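Local coordinates for Ycf54-like protein (Synechocystis sp. PCC 6803, PDB 5M2P), which is probably a component of the magnesium-protoporphyrin IX monomethyl ester cyclase, with a part in forming protochlorophyllide for photosynthesis, at residues L11-Q14 with K15-L18; A96-D99 with A100-D103. All coordinates share one frame; numbering follows the deposited sequence.

Contact 1. Residues L11-Q14 with K15-L18; sequences LASQ and KFLL
S13 caps the start of helix 14-18 as its N-cap residue, with OG accepting the amide hydrogen of F16 N at 2.9 Å. F16 N belongs to the first helical turn, where N-H groups lack a carbonyl acceptor from a preceding turn of the helix, and OG supplies one. A chi1 of 69° places OG between the backbone N and the carbonyl carbon of S13, and it also brings OG to 3.1 Å from F16 CB. The backbone of the same serine adds a second grip: L17 N donates to S13 O at 3.1 Å, with a nearly straight angle of 169° at the hydrogen. The Q14 carbonyl follows suit, its O accepting from L18 N at 3.1 Å, while L18 CD1 lies 3.3 Å from Q14 O. One residue before the cap, A12 CB lies 4.4 Å from L17 CB, a modest hydrophobic staple linking the last residues of strand 5-13 to the helix. With CG anti to the backbone N (chi1 171°), the F16 ring is carried back beside A12, and its edge meets the same methyl, CD2 being 4.0 Å from A12 CB. L17 itself is buried and reaches onward to V69 and to F23 of helix 21-36. A sulfate ion, probably from the crystallisation liquor, sits near the S13 side chain. Q14 turns away from the turn, and its NE2 donates to the carbonyl O of N68 at strand 68-73.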
loop_
_atom_site.group_PDB
_atom_site.type_symbol
_atom_site.label_atom_id
_atom_site.label_comp_id
_atom_site.label_asym_id
_atom_site.label_seq_id
_atom_site.Cartn_x
_atom_site.Cartn_y
_atom_site.Cartn_z
ATOM N N LEU A 11 4.185 -3.784 -0.336
ATOM C CA LEU A 11 4.015 -4.415 0.968
ATOM C C LEU A 11 5.355 -4.559 1.661
ATOM O O LEU A 11 6.293 -5.079 1.081
ATOM C CB LEU A 11 3.408 -5.789 0.764
ATOM C CG LEU A 11 3.016 -6.517 2.048
ATOM C CD1 LEU A 11 1.727 -5.979 2.607
ATOM C CD2 LEU A 11 2.856 -7.985 1.749
ATOM N N ALA A 12 5.422 -4.087 2.892
ATOM C CA ALA A 12 6.605 -4.126 3.713
ATOM C C ALA A 12 6.283 -4.857 5.025
ATOM O O ALA A 12 5.122 -5.016 5.392
ATOM C CB ALA A 12 7.010 -2.703 4.081
ATOM N N SER A 13 7.327 -5.217 5.765
ATOM C CA SER A 13 7.146 -5.598 7.158
ATOM C C SER A 13 6.921 -4.326 7.973
ATOM O O SER A 13 7.396 -3.254 7.643
ATOM C CB SER A 13 8.360 -6.363 7.687
ATOM O OG SER A 13 9.483 -5.495 7.802
ATOM N N GLN A 14 6.197 -4.456 9.088
ATOM C CA GLN A 14 6.066 -3.343 10.021
ATOM C C GLN A 14 7.430 -2.913 10.567
ATOM O O GLN A 14 7.703 -1.743 10.680
ATOM C CB GLN A 14 5.064 -3.706 11.119
ATOM C CG GLN A 14 3.653 -3.829 10.509
ATOM C CD GLN A 14 2.616 -4.269 11.509
ATOM O OE1 GLN A 14 2.777 -4.059 12.720
ATOM N NE2 GLN A 14 1.566 -4.883 11.012
ATOM N N LYS A 15 8.278 -3.901 10.867
ATOM C CA LYS A 15 9.630 -3.663 11.339
ATOM C C LYS A 15 10.452 -2.780 10.376
ATOM O O LYS A 15 11.085 -1.795 10.755
ATOM C CB LYS A 15 10.301 -5.035 11.538
ATOM C CG LYS A 15 11.718 -5.047 12.078
ATOM C CD LYS A 15 12.254 -6.481 12.147
ATOM C CE LYS A 15 13.637 -6.555 12.801
ATOM N NZ LYS A 15 13.969 -7.926 13.276
ATOM N N PHE A 16 10.400 -3.121 9.091
ATOM C CA PHE A 16 11.136 -2.378 8.082
ATOM C C PHE A 16 10.632 -0.974 7.937
ATOM O O PHE A 16 11.411 -0.004 7.905
ATOM C CB PHE A 16 11.081 -3.116 6.742
ATOM C CG PHE A 16 11.622 -2.315 5.581
ATOM C CD1 PHE A 16 12.963 -2.200 5.385
ATOM C CD2 PHE A 16 10.789 -1.687 4.698
ATOM C CE1 PHE A 16 13.462 -1.479 4.333
ATOM C CE2 PHE A 16 11.292 -0.974 3.624
ATOM C CZ PHE A 16 12.625 -0.838 3.484
ATOM N N LEU A 17 9.312 -0.830 7.811
ATOM C CA LEU A 17 8.798 0.491 7.568
ATOM C C LEU A 17 9.085 1.449 8.762
ATOM O O LEU A 17 9.263 2.649 8.589
ATOM C CB LEU A 17 7.329 0.395 7.219
ATOM C CG LEU A 17 6.832 1.532 6.384
ATOM C CD1 LEU A 17 7.555 1.585 5.056
ATOM C CD2 LEU A 17 5.350 1.356 6.205
ATOM N N LEU A 18 9.200 0.893 9.972
ATOM C CA LEU A 18 9.595 1.689 11.142
ATOM C C LEU A 18 11.045 2.208 11.104
ATOM O O LEU A 18 11.389 3.160 11.779
ATOM C CB LEU A 18 9.366 0.879 12.421
ATOM C CG LEU A 18 7.905 0.771 12.832
ATOM C CD1 LEU A 18 7.704 -0.448 13.720
ATOM C CD2 LEU A 18 7.478 2.060 13.524
#

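Contact 2. Residues A96-D99 with A100-D103; sequences APSD and AIPD
S98 to I101 form a four-residue turn with D99 and A100 at its corners, its ends bonded in both directions: S98 N donates to I101 O at 3.0 Å, almost straight at 165°, and I101 N returns a weak bond to S98 O at 3.3 Å. The first of these approaches I101 O from well above its carbonyl plane, 63° out of it. The S98 side chain supplies the shorter bond to the returning amide, OG accepting from I101 N at 2.9 Å. Its chi1 of 67° swings the hydroxyl in between N and the carbonyl carbon, setting OG against I101 N and 3.6 Å from I101 CB. Replacing S98 by an alanine removes this acceptor and would probably leave I101 N with little more than its weak bond to the carbonyl at the start of the turn. D99 and A100 have the helical backbone angles of a type I beta turn, with a serine at its first position. P102 has no amide hydrogen to offer S98 O, and I101 has already left helical angles; P102 CD packs 3.5 Å from D99 O. Before the turn, a cis peptide bond joins A96 to P97 as the chain leaves strand 90-96. P97 CA then makes a CA-H...O contact with I101 O at 3.3 Å. I101 is buried, resting on F51 and A54, and its CG2, anti to the backbone N, meets A96 CB at 4.0 Å. The A100 side chain touches A54 and P55, in the loop that also carries F51. Flanking the turn, P97 CB lies 3.6 Å from P102 O.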
loop_
_atom_site.group_PDB
_atom_site.type_symbol
_atom_site.label_atom_id
_atom_site.label_comp_id
_atom_site.label_asym_id
_atom_site.label_seq_id
_atom_site.Cartn_x
_atom_site.Cartn_y
_atom_site.Cartn_z
ATOM N N ALA A 96 -10.536 -3.708 -7.349
ATOM C CA ALA A 96 -11.479 -3.677 -6.226
ATOM C C ALA A 96 -12.473 -2.557 -6.439
ATOM O O ALA A 96 -12.165 -1.597 -7.154
ATOM C CB ALA A 96 -10.752 -3.472 -4.915
ATOM N N PRO A 97 -13.655 -2.640 -5.806
ATOM C CA PRO A 97 -14.100 -3.734 -4.967
ATOM C C PRO A 97 -14.446 -4.991 -5.739
ATOM O O PRO A 97 -14.934 -4.924 -6.855
ATOM C CB PRO A 97 -15.378 -3.185 -4.338
ATOM C CG PRO A 97 -15.928 -2.287 -5.380
ATOM C CD PRO A 97 -14.696 -1.604 -5.921
ATOM N N SER A 98 -14.211 -6.121 -5.103
ATOM C CA SER A 98 -14.569 -7.433 -5.613
ATOM C C SER A 98 -15.069 -8.290 -4.424
ATOM O O SER A 98 -14.985 -7.871 -3.257
ATOM C CB SER A 98 -13.339 -8.080 -6.249
ATOM O OG SER A 98 -12.383 -8.366 -5.228
ATOM N N ASP A 99 -15.518 -9.508 -4.704
ATOM C CA ASP A 99 -15.902 -10.412 -3.623
ATOM C C ASP A 99 -14.747 -10.638 -2.670
ATOM O O ASP A 99 -14.929 -10.620 -1.454
ATOM C CB ASP A 99 -16.355 -11.786 -4.139
ATOM C CG ASP A 99 -17.747 -11.788 -4.626
ATOM O OD1 ASP A 99 -18.311 -10.704 -4.900
ATOM O OD2 ASP A 99 -18.306 -12.907 -4.698
ATOM N N ALA A 100 -13.555 -10.857 -3.238
ATOM C CA ALA A 100 -12.384 -11.177 -2.459
ATOM C C ALA A 100 -11.811 -9.952 -1.764
ATOM O O ALA A 100 -11.170 -10.087 -0.717
ATOM C CB ALA A 100 -11.320 -11.822 -3.327
ATOM N N ILE A 101 -11.985 -8.770 -2.353
ATOM C CA ILE A 101 -11.457 -7.501 -1.814
ATOM C C ILE A 101 -12.584 -6.459 -1.810
ATOM O O ILE A 101 -12.633 -5.566 -2.651
ATOM C CB ILE A 101 -10.240 -6.987 -2.618
ATOM C CG1 ILE A 101 -9.225 -8.119 -2.827
ATOM C CG2 ILE A 101 -9.645 -5.789 -1.904
ATOM C CD1 ILE A 101 -8.063 -7.773 -3.709
ATOM N N PRO A 102 -13.516 -6.597 -0.882
ATOM C CA PRO A 102 -14.628 -5.675 -0.850
ATOM C C PRO A 102 -14.205 -4.275 -0.416
ATOM O O PRO A 102 -14.864 -3.314 -0.779
ATOM C CB PRO A 102 -15.606 -6.317 0.146
ATOM C CG PRO A 102 -14.736 -7.186 1.007
ATOM C CD PRO A 102 -13.670 -7.698 0.090
ATOM N N ASP A 103 -13.115 -4.176 0.348
ATOM C CA ASP A 103 -12.601 -2.900 0.820
ATOM C C ASP A 103 -11.089 -2.928 0.677
ATOM O O ASP A 103 -10.391 -3.588 1.458
ATOM C CB ASP A 103 -12.967 -2.677 2.284
ATOM C CG ASP A 103 -12.479 -1.344 2.809
ATOM O OD1 ASP A 103 -11.725 -0.631 2.097
ATOM O OD2 ASP A 103 -12.850 -1.018 3.955
#

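Overall arrangement
Both contacts are local, made where the chain leaves a strand of the antiparallel sheet: 11-18 spans the end of strand 5-13, an inner strand, and helix 14-18; 96-103 runs from the end of its neighbour 90-96, at the sheet edge, into a loop. Their centres lie 24 Å apart on opposite sides of the chain's centre, with no touch between them. In each, a serine hydroxyl accepts from the amide three residues on. In contact 1 the chain then proceeds into a helix whose L17 joins the interior; in contact 2 the backbone leaves helical angles before a proline and the chain doubles back. Contact 2 is the more exposed, with A96 and I101 buried.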